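Local coordinates for tyrosinase (Burkholderia thailandensis, PDB 5ZRD), which is a dicopper oxidoreductase that hydroxylates monophenols and probably oxidises the resulting catechols to quinones, at residues 117-129 and 210-222. Numbering follows the deposited sequence.
Sequences WDETDEYTLKHGI and ELLNSNVRAWLKG
R217 and N213, one turn apart on helix 205-221, bond to the main chain of L125 and I129. R217 NE gives a nearly straight bond (171°) to L125 O at 3.0 Å, the oxygen close to the guanidinium plane; the bend in the arginine chain at chi3 (69°) lays one face of the same group over K126 O, at an angle too poor for a second bond. One water lies in hydrogen-bonding reach of both L125 O and R217 O. One turn earlier on the same helix, I129 N donates to N213 OD1 over 2.7 Å, arriving from above the amide's carbonyl plane rather than on a lone pair, while N213 ND2 gives to a water that donates to I129 O. Between them G128, at positive phi, comes within 4.3 Å of N213, CA to CA. The axes of 122-127 and 210-221 cross at -113°; both segments belong to the tyrosinase central domain, and the side chain of E119 lies about 7 Å from those of the copper ligands H277 and H281; its carboxylate is held by H319, Y241 and N322. D121 caps helix 122-127, its OD1 accepting from T124 N at 2.6 Å. T124 OG1 takes the indole N-H of W117, and its CG2 packs tightly on L220 CD1. V216 CG1 meets the edge of the W117 ring, 4.0 Å from CZ2, and I129 CD1 touches L212 CD2 at 3.8 Å.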
ATOM      1  N   TRP A 117     -22.846   0.258 -39.937  1.00 33.17           N
ATOM      2  CA  TRP A 117     -23.826  -0.821 -39.978  1.00 31.89           C
ATOM      3  C   TRP A 117     -25.148  -0.261 -39.491  1.00 31.37           C
ATOM      4  O   TRP A 117     -25.310  -0.009 -38.307  1.00 33.17           O
ATOM      5  CB  TRP A 117     -23.407  -2.022 -39.125  1.00 31.33           C
ATOM      6  CG  TRP A 117     -24.499  -3.026 -38.930  1.00 29.35           C
ATOM      7  CD1 TRP A 117     -25.559  -3.293 -39.748  1.00 30.07           C
ATOM      8  CD2 TRP A 117     -24.598  -3.944 -37.843  1.00 26.62           C
ATOM      9  NE1 TRP A 117     -26.332  -4.291 -39.219  1.00 31.73           N
ATOM     10  CE2 TRP A 117     -25.742  -4.742 -38.076  1.00 30.80           C
ATOM     11  CE3 TRP A 117     -23.820  -4.188 -36.718  1.00 24.03           C
ATOM     12  CZ2 TRP A 117     -26.159  -5.724 -37.179  1.00 29.62           C
ATOM     13  CZ3 TRP A 117     -24.233  -5.157 -35.837  1.00 27.14           C
ATOM     14  CH2 TRP A 117     -25.379  -5.924 -36.070  1.00 27.37           C
ATOM     15  N   ASP A 118     -26.053  -0.061 -40.431  1.00 35.89           N
ATOM     16  CA  ASP A 118     -27.383   0.397 -40.119  1.00 38.00           C
ATOM     17  C   ASP A 118     -28.200  -0.721 -39.459  1.00 37.29           C
ATOM     18  O   ASP A 118     -28.867  -1.496 -40.143  1.00 34.75           O
ATOM     19  CB  ASP A 118     -28.101   0.940 -41.365  1.00 33.89           C
ATOM     20  CG  ASP A 118     -29.354   1.745 -41.001  1.00 34.88           C
ATOM     21  OD1 ASP A 118     -29.883   1.615 -39.855  1.00 37.21           O
ATOM     22  OD2 ASP A 118     -29.812   2.493 -41.870  1.00 36.97           O
ATOM     23  N   GLU A 119     -28.188  -0.706 -38.125  1.00 38.58           N
ATOM     24  CA  GLU A 119     -28.651  -1.831 -37.274  1.00 37.10           C
ATOM     25  C   GLU A 119     -30.179  -1.957 -37.276  1.00 33.27           C
ATOM     26  O   GLU A 119     -30.711  -3.023 -36.896  1.00 31.77           O
ATOM     27  CB  GLU A 119     -28.182  -1.625 -35.827  1.00 36.77           C
ATOM     28  CG  GLU A 119     -26.683  -1.772 -35.649  1.00 35.91           C
ATOM     29  CD  GLU A 119     -26.057  -1.041 -34.471  1.00 36.33           C
ATOM     30  OE1 GLU A 119     -24.940  -1.418 -34.114  1.00 35.87           O
ATOM     31  OE2 GLU A 119     -26.676  -0.095 -33.906  1.00 38.22           O
ATOM     32  N   THR A 120     -30.859  -0.867 -37.606  1.00 29.51           N
ATOM     33  CA  THR A 120     -32.314  -0.779 -37.532  1.00 30.08           C
ATOM     34  C   THR A 120     -32.941  -0.563 -38.917  1.00 31.12           C
ATOM     35  O   THR A 120     -34.103  -0.241 -39.010  1.00 32.70           O
ATOM     36  CB  THR A 120     -32.736   0.350 -36.585  1.00 27.41           C
ATOM     37  OG1 THR A 120     -32.071   1.553 -36.964  1.00 31.37           O
ATOM     38  CG2 THR A 120     -32.400   0.050 -35.141  1.00 27.98           C
ATOM     39  N   ASP A 121     -32.190  -0.719 -39.990  1.00 33.56           N
ATOM     40  CA  ASP A 121     -32.768  -0.718 -41.330  1.00 35.92           C
ATOM     41  C   ASP A 121     -33.501  -2.044 -41.571  1.00 36.40           C
ATOM     42  O   ASP A 121     -33.420  -2.973 -40.760  1.00 41.04           O
ATOM     43  CB  ASP A 121     -31.680  -0.516 -42.427  1.00 37.97           C
ATOM     44  CG  ASP A 121     -30.807  -1.779 -42.677  1.00 41.18           C
ATOM     45  OD1 ASP A 121     -30.992  -2.829 -42.003  1.00 43.88           O
ATOM     46  OD2 ASP A 121     -29.944  -1.726 -43.575  1.00 43.26           O
ATOM     47  N   GLU A 122     -34.167  -2.111 -42.718  1.00 36.39           N
ATOM     48  CA  GLU A 122     -35.030  -3.216 -43.126  1.00 41.78           C
ATOM     49  C   GLU A 122     -34.182  -4.491 -43.303  1.00 37.39           C
ATOM     50  O   GLU A 122     -34.611  -5.588 -42.894  1.00 32.75           O
ATOM     51  CB  GLU A 122     -35.806  -2.833 -44.408  1.00 47.18           C
ATOM     52  CG  GLU A 122     -37.129  -3.580 -44.615  1.00 56.81           C
ATOM     53  CD  GLU A 122     -38.163  -3.485 -43.485  1.00 74.56           C
ATOM     54  OE1 GLU A 122     -38.957  -4.452 -43.343  1.00 75.51           O
ATOM     55  OE2 GLU A 122     -38.185  -2.449 -42.729  1.00 76.33           O
ATOM     56  N   TYR A 123     -32.989  -4.351 -43.892  1.00 36.04           N
ATOM     57  CA  TYR A 123     -32.139  -5.514 -44.121  1.00 41.39           C
ATOM     58  C   TYR A 123     -31.820  -6.197 -42.777  1.00 39.61           C
ATOM     59  O   TYR A 123     -32.062  -7.418 -42.608  1.00 38.86           O
ATOM     60  CB  TYR A 123     -30.861  -5.190 -44.906  1.00 39.66           C
ATOM     61  CG  TYR A 123     -30.039  -6.428 -45.136  1.00 36.61           C
ATOM     62  CD1 TYR A 123     -30.341  -7.294 -46.170  1.00 44.35           C
ATOM     63  CD2 TYR A 123     -29.061  -6.823 -44.240  1.00 40.02           C
ATOM     64  CE1 TYR A 123     -29.671  -8.504 -46.332  1.00 43.75           C
ATOM     65  CE2 TYR A 123     -28.350  -8.007 -44.408  1.00 39.80           C
ATOM     66  CZ  TYR A 123     -28.672  -8.866 -45.448  1.00 40.47           C
ATOM     67  OH  TYR A 123     -28.001 -10.039 -45.649  1.00 37.92           O
ATOM     68  N   THR A 124     -31.319  -5.415 -41.828  1.00 35.80           N
ATOM     69  CA  THR A 124     -30.854  -6.006 -40.597  1.00 36.05           C
ATOM     70  C   THR A 124     -32.051  -6.651 -39.892  1.00 35.79           C
ATOM     71  O   THR A 124     -31.943  -7.763 -39.364  1.00 34.59           O
ATOM     72  CB  THR A 124     -30.109  -5.009 -39.695  1.00 35.80           C
ATOM     73  OG1 THR A 124     -29.003  -4.382 -40.345  1.00 33.38           O
ATOM     74  CG2 THR A 124     -29.555  -5.701 -38.476  1.00 37.39           C
ATOM     75  N   LEU A 125     -33.200  -5.993 -39.909  1.00 34.15           N
ATOM     76  CA  LEU A 125     -34.326  -6.571 -39.187  1.00 34.56           C
ATOM     77  C   LEU A 125     -34.707  -7.937 -39.771  1.00 38.69           C
ATOM     78  O   LEU A 125     -35.224  -8.791 -39.019  1.00 36.65           O
ATOM     79  CB  LEU A 125     -35.532  -5.643 -39.263  1.00 34.54           C
ATOM     80  CG  LEU A 125     -35.391  -4.312 -38.545  1.00 38.46           C
ATOM     81  CD1 LEU A 125     -36.488  -3.347 -38.997  1.00 38.63           C
ATOM     82  CD2 LEU A 125     -35.402  -4.513 -37.042  1.00 36.24           C
ATOM     83  N   LYS A 126     -34.552  -8.106 -41.090  1.00 38.57           N
ATOM     84  CA  LYS A 126     -35.062  -9.310 -41.765  1.00 43.73           C
ATOM     85  C   LYS A 126     -33.941 -10.328 -41.999  1.00 40.60           C
ATOM     86  O   LYS A 126     -34.257 -11.453 -42.225  1.00 40.16           O
ATOM     87  CB  LYS A 126     -35.698  -8.961 -43.114  1.00 47.17           C
ATOM     88  CG  LYS A 126     -36.961  -8.108 -43.047  1.00 50.48           C
ATOM     89  CD  LYS A 126     -37.358  -7.502 -44.388  1.00 60.14           C
ATOM     90  CE  LYS A 126     -38.499  -8.218 -45.091  1.00 70.02           C
ATOM     91  NZ  LYS A 126     -38.164  -9.619 -45.457  1.00 69.98           N
ATOM     92  N   HIS A 127     -32.669  -9.933 -41.962  1.00 39.02           N
ATOM     93  CA  HIS A 127     -31.569 -10.850 -42.302  1.00 42.62           C
ATOM     94  C   HIS A 127     -30.348 -10.770 -41.363  1.00 42.48           C
ATOM     95  O   HIS A 127     -29.409 -11.540 -41.537  1.00 39.97           O
ATOM     96  CB  HIS A 127     -31.146 -10.562 -43.738  1.00 46.24           C
ATOM     97  CG  HIS A 127     -32.257 -10.870 -44.669  1.00 49.90           C
ATOM     98  ND1 HIS A 127     -32.834  -9.911 -45.475  1.00 51.15           N
ATOM     99  CD2 HIS A 127     -32.964 -12.004 -44.830  1.00 51.72           C
ATOM    100  CE1 HIS A 127     -33.824 -10.451 -46.145  1.00 53.66           C
ATOM    101  NE2 HIS A 127     -33.927 -11.739 -45.760  1.00 54.84           N
ATOM    102  N   GLY A 128     -30.303  -9.846 -40.408  1.00 39.62           N
ATOM    103  CA  GLY A 128     -29.160  -9.769 -39.505  1.00 41.87           C
ATOM    104  C   GLY A 128     -27.990  -9.014 -40.115  1.00 38.87           C
ATOM    105  O   GLY A 128     -28.175  -8.037 -40.820  1.00 40.22           O
ATOM    106  N   ILE A 129     -26.781  -9.468 -39.865  1.00 36.33           N
ATOM    107  CA  ILE A 129     -25.630  -8.633 -40.177  1.00 36.50           C
ATOM    108  C   ILE A 129     -25.327  -8.736 -41.676  1.00 37.22           C
ATOM    109  O   ILE A 129     -25.303  -9.812 -42.233  1.00 41.16           O
ATOM    110  CB  ILE A 129     -24.412  -9.024 -39.324  1.00 34.50           C
ATOM    111  CG1 ILE A 129     -24.763  -9.158 -37.841  1.00 34.15           C
ATOM    112  CG2 ILE A 129     -23.261  -8.052 -39.562  1.00 34.32           C
ATOM    113  CD1 ILE A 129     -23.586  -9.546 -36.999  1.00 36.50           C
ATOM    114  N   GLU A 210     -25.484 -18.171 -39.259  1.00 42.50           N
ATOM    115  CA  GLU A 210     -26.976 -18.218 -39.214  1.00 47.16           C
ATOM    116  C   GLU A 210     -27.459 -17.956 -37.783  1.00 41.60           C
ATOM    117  O   GLU A 210     -28.383 -17.150 -37.579  1.00 42.62           O
ATOM    118  CB  GLU A 210     -27.530 -19.544 -39.761  1.00 47.37           C
ATOM    119  CG  GLU A 210     -27.347 -19.679 -41.272  1.00 54.98           C
ATOM    120  CD  GLU A 210     -27.640 -21.050 -41.868  1.00 61.54           C
ATOM    121  OE1 GLU A 210     -28.375 -21.831 -41.239  1.00 57.00           O
ATOM    122  OE2 GLU A 210     -27.118 -21.333 -42.964  1.00 67.87           O
ATOM    123  N   LEU A 211     -26.843 -18.632 -36.812  1.00 37.18           N
ATOM    124  CA  LEU A 211     -27.222 -18.440 -35.425  1.00 37.48           C
ATOM    125  C   LEU A 211     -27.031 -16.969 -35.017  1.00 33.82           C
ATOM    126  O   LEU A 211     -27.891 -16.385 -34.303  1.00 34.14           O
ATOM    127  CB  LEU A 211     -26.378 -19.362 -34.543  1.00 38.81           C
ATOM    128  CG  LEU A 211     -26.778 -20.841 -34.560  1.00 41.78           C
ATOM    129  CD1 LEU A 211     -25.772 -21.672 -33.775  1.00 42.20           C
ATOM    130  CD2 LEU A 211     -28.175 -21.049 -33.990  1.00 37.25           C
ATOM    131  N   LEU A 212     -25.925 -16.367 -35.450  1.00 30.65           N
ATOM    132  CA  LEU A 212     -25.641 -15.001 -35.045  1.00 32.06           C
ATOM    133  C   LEU A 212     -26.704 -14.100 -35.686  1.00 32.34           C
ATOM    134  O   LEU A 212     -27.261 -13.229 -35.037  1.00 33.83           O
ATOM    135  CB  LEU A 212     -24.212 -14.632 -35.455  1.00 33.32           C
ATOM    136  CG  LEU A 212     -23.852 -13.143 -35.417  1.00 32.37           C
ATOM    137  CD1 LEU A 212     -24.063 -12.560 -34.033  1.00 38.48           C
ATOM    138  CD2 LEU A 212     -22.429 -12.927 -35.837  1.00 30.48           C
ATOM    139  N   ASN A 213     -27.029 -14.338 -36.940  1.00 33.38           N
ATOM    140  CA  ASN A 213     -27.909 -13.400 -37.641  1.00 36.50           C
ATOM    141  C   ASN A 213     -29.290 -13.471 -37.000  1.00 36.85           C
ATOM    142  O   ASN A 213     -29.993 -12.464 -36.780  1.00 41.44           O
ATOM    143  CB  ASN A 213     -27.924 -13.639 -39.156  1.00 36.83           C
ATOM    144  CG  ASN A 213     -26.715 -13.017 -39.812  1.00 37.55           C
ATOM    145  OD1 ASN A 213     -26.158 -12.053 -39.269  1.00 35.21           O
ATOM    146  ND2 ASN A 213     -26.288 -13.570 -40.939  1.00 32.65           N
ATOM    147  N   SER A 214     -29.615 -14.674 -36.599  1.00 36.33           N
ATOM    148  CA  SER A 214     -30.916 -14.927 -36.026  1.00 33.93           C
ATOM    149  C   SER A 214     -31.020 -14.305 -34.615  1.00 32.38           C
ATOM    150  O   SER A 214     -32.053 -13.719 -34.246  1.00 34.54           O
ATOM    151  CB  SER A 214     -31.146 -16.418 -36.062  1.00 33.87           C
ATOM    152  OG  SER A 214     -32.044 -16.769 -35.059  1.00 38.59           O
ATOM    153  N   ASN A 215     -29.950 -14.422 -33.819  1.00 29.79           N
ATOM    154  CA  ASN A 215     -29.842 -13.732 -32.508  1.00 28.86           C
ATOM    155  C   ASN A 215     -29.946 -12.221 -32.731  1.00 29.85           C
ATOM    156  O   ASN A 215     -30.722 -11.563 -32.053  1.00 30.17           O
ATOM    157  CB  ASN A 215     -28.542 -14.108 -31.791  1.00 29.48           C
ATOM    158  CG  ASN A 215     -28.444 -13.706 -30.336  1.00 29.37           C
ATOM    159  OD1 ASN A 215     -27.420 -13.167 -29.893  1.00 33.77           O
ATOM    160  ND2 ASN A 215     -29.472 -13.979 -29.573  1.00 25.15           N
ATOM    161  N   VAL A 216     -29.271 -11.678 -33.736  1.00 30.64           N
ATOM    162  CA  VAL A 216     -29.343 -10.244 -33.892  1.00 34.35           C
ATOM    163  C   VAL A 216     -30.786  -9.867 -34.234  1.00 38.06           C
ATOM    164  O   VAL A 216     -31.290  -8.843 -33.725  1.00 31.49           O
ATOM    165  CB  VAL A 216     -28.327  -9.740 -34.925  1.00 35.82           C
ATOM    166  CG1 VAL A 216     -28.629  -8.323 -35.383  1.00 38.90           C
ATOM    167  CG2 VAL A 216     -26.915  -9.821 -34.358  1.00 36.54           C
ATOM    168  N   ARG A 217     -31.468 -10.694 -35.047  1.00 38.64           N
ATOM    169  CA  ARG A 217     -32.861 -10.331 -35.464  1.00 37.39           C
ATOM    170  C   ARG A 217     -33.828 -10.358 -34.266  1.00 37.80           C
ATOM    171  O   ARG A 217     -34.757  -9.543 -34.161  1.00 39.05           O
ATOM    172  CB  ARG A 217     -33.352 -11.284 -36.551  1.00 39.34           C
ATOM    173  CG  ARG A 217     -32.725 -11.075 -37.923  1.00 40.38           C
ATOM    174  CD  ARG A 217     -33.316 -12.066 -38.922  1.00 39.91           C
ATOM    175  NE  ARG A 217     -34.715 -11.734 -39.188  1.00 45.91           N
ATOM    176  CZ  ARG A 217     -35.665 -12.615 -39.516  1.00 46.82           C
ATOM    177  NH1 ARG A 217     -35.346 -13.852 -39.875  1.00 37.06           N
ATOM    178  NH2 ARG A 217     -36.934 -12.264 -39.405  1.00 43.14           N
ATOM    179  N   ALA A 218     -33.608 -11.314 -33.371  1.00 37.64           N
ATOM    180  CA  ALA A 218     -34.463 -11.520 -32.198  1.00 36.13           C
ATOM    181  C   ALA A 218     -34.281 -10.359 -31.221  1.00 33.88           C
ATOM    182  O   ALA A 218     -35.226  -9.871 -30.675  1.00 34.73           O
ATOM    183  CB  ALA A 218     -34.131 -12.831 -31.514  1.00 35.09           C
ATOM    184  N   TRP A 219     -33.042  -9.994 -30.958  1.00 34.93           N
ATOM    185  CA  TRP A 219     -32.755  -8.833 -30.125  1.00 34.48           C
ATOM    186  C   TRP A 219     -33.433  -7.583 -30.695  1.00 32.69           C
ATOM    187  O   TRP A 219     -34.068  -6.823 -29.957  1.00 30.06           O
ATOM    188  CB  TRP A 219     -31.252  -8.611 -30.024  1.00 34.30           C
ATOM    189  CG  TRP A 219     -30.568  -9.320 -28.898  1.00 33.30           C
ATOM    190  CD1 TRP A 219     -29.982 -10.551 -28.931  1.00 34.96           C
ATOM    191  CD2 TRP A 219     -30.307  -8.800 -27.592  1.00 35.02           C
ATOM    192  NE1 TRP A 219     -29.379 -10.833 -27.737  1.00 34.13           N
ATOM    193  CE2 TRP A 219     -29.573  -9.783 -26.891  1.00 33.92           C
ATOM    194  CE3 TRP A 219     -30.647  -7.621 -26.926  1.00 36.58           C
ATOM    195  CZ2 TRP A 219     -29.139  -9.599 -25.584  1.00 35.09           C
ATOM    196  CZ3 TRP A 219     -30.234  -7.451 -25.621  1.00 37.63           C
ATOM    197  CH2 TRP A 219     -29.497  -8.427 -24.958  1.00 34.09           C
ATOM    198  N   LEU A 220     -33.306  -7.375 -32.005  1.00 34.02           N
ATOM    199  CA  LEU A 220     -33.937  -6.196 -32.643  1.00 33.48           C
ATOM    200  C   LEU A 220     -35.468  -6.268 -32.557  1.00 32.92           C
ATOM    201  O   LEU A 220     -36.136  -5.276 -32.243  1.00 31.42           O
ATOM    202  CB  LEU A 220     -33.468  -6.105 -34.092  1.00 31.74           C
ATOM    203  CG  LEU A 220     -32.032  -5.617 -34.253  1.00 34.86           C
ATOM    204  CD1 LEU A 220     -31.537  -5.934 -35.642  1.00 37.22           C
ATOM    205  CD2 LEU A 220     -31.939  -4.125 -33.992  1.00 39.88           C
ATOM    206  N   LYS A 221     -36.013  -7.444 -32.825  1.00 37.19           N
ATOM    207  CA  LYS A 221     -37.441  -7.642 -32.713  1.00 38.69           C
ATOM    208  C   LYS A 221     -37.921  -7.456 -31.271  1.00 33.27           C
ATOM    209  O   LYS A 221     -38.861  -6.728 -31.072  1.00 32.53           O
ATOM    210  CB  LYS A 221     -37.853  -9.041 -33.175  1.00 40.31           C
ATOM    211  CG  LYS A 221     -39.347  -9.168 -33.408  1.00 45.53           C
ATOM    212  CD  LYS A 221     -39.772 -10.505 -33.998  1.00 53.98           C
ATOM    213  CE  LYS A 221     -41.265 -10.576 -34.273  1.00 64.50           C
ATOM    214  NZ  LYS A 221     -41.815 -11.938 -34.037  1.00 75.03           N
ATOM    215  N   GLY A 222     -37.286  -8.092 -30.278  1.00 32.10           N
ATOM    216  CA  GLY A 222     -37.864  -8.172 -28.909  1.00 34.66           C
ATOM    217  C   GLY A 222     -38.690  -9.447 -28.703  1.00 41.74           C
ATOM    218  O   GLY A 222     -39.414  -9.612 -27.711  1.00 40.37           O
TER
HETATM  219  O   HOH W   1     -36.152  -8.809 -36.638  1.00 39.76           O
HETATM  220  O   HOH W   2     -24.021 -12.382 -42.280  1.00 35.57           O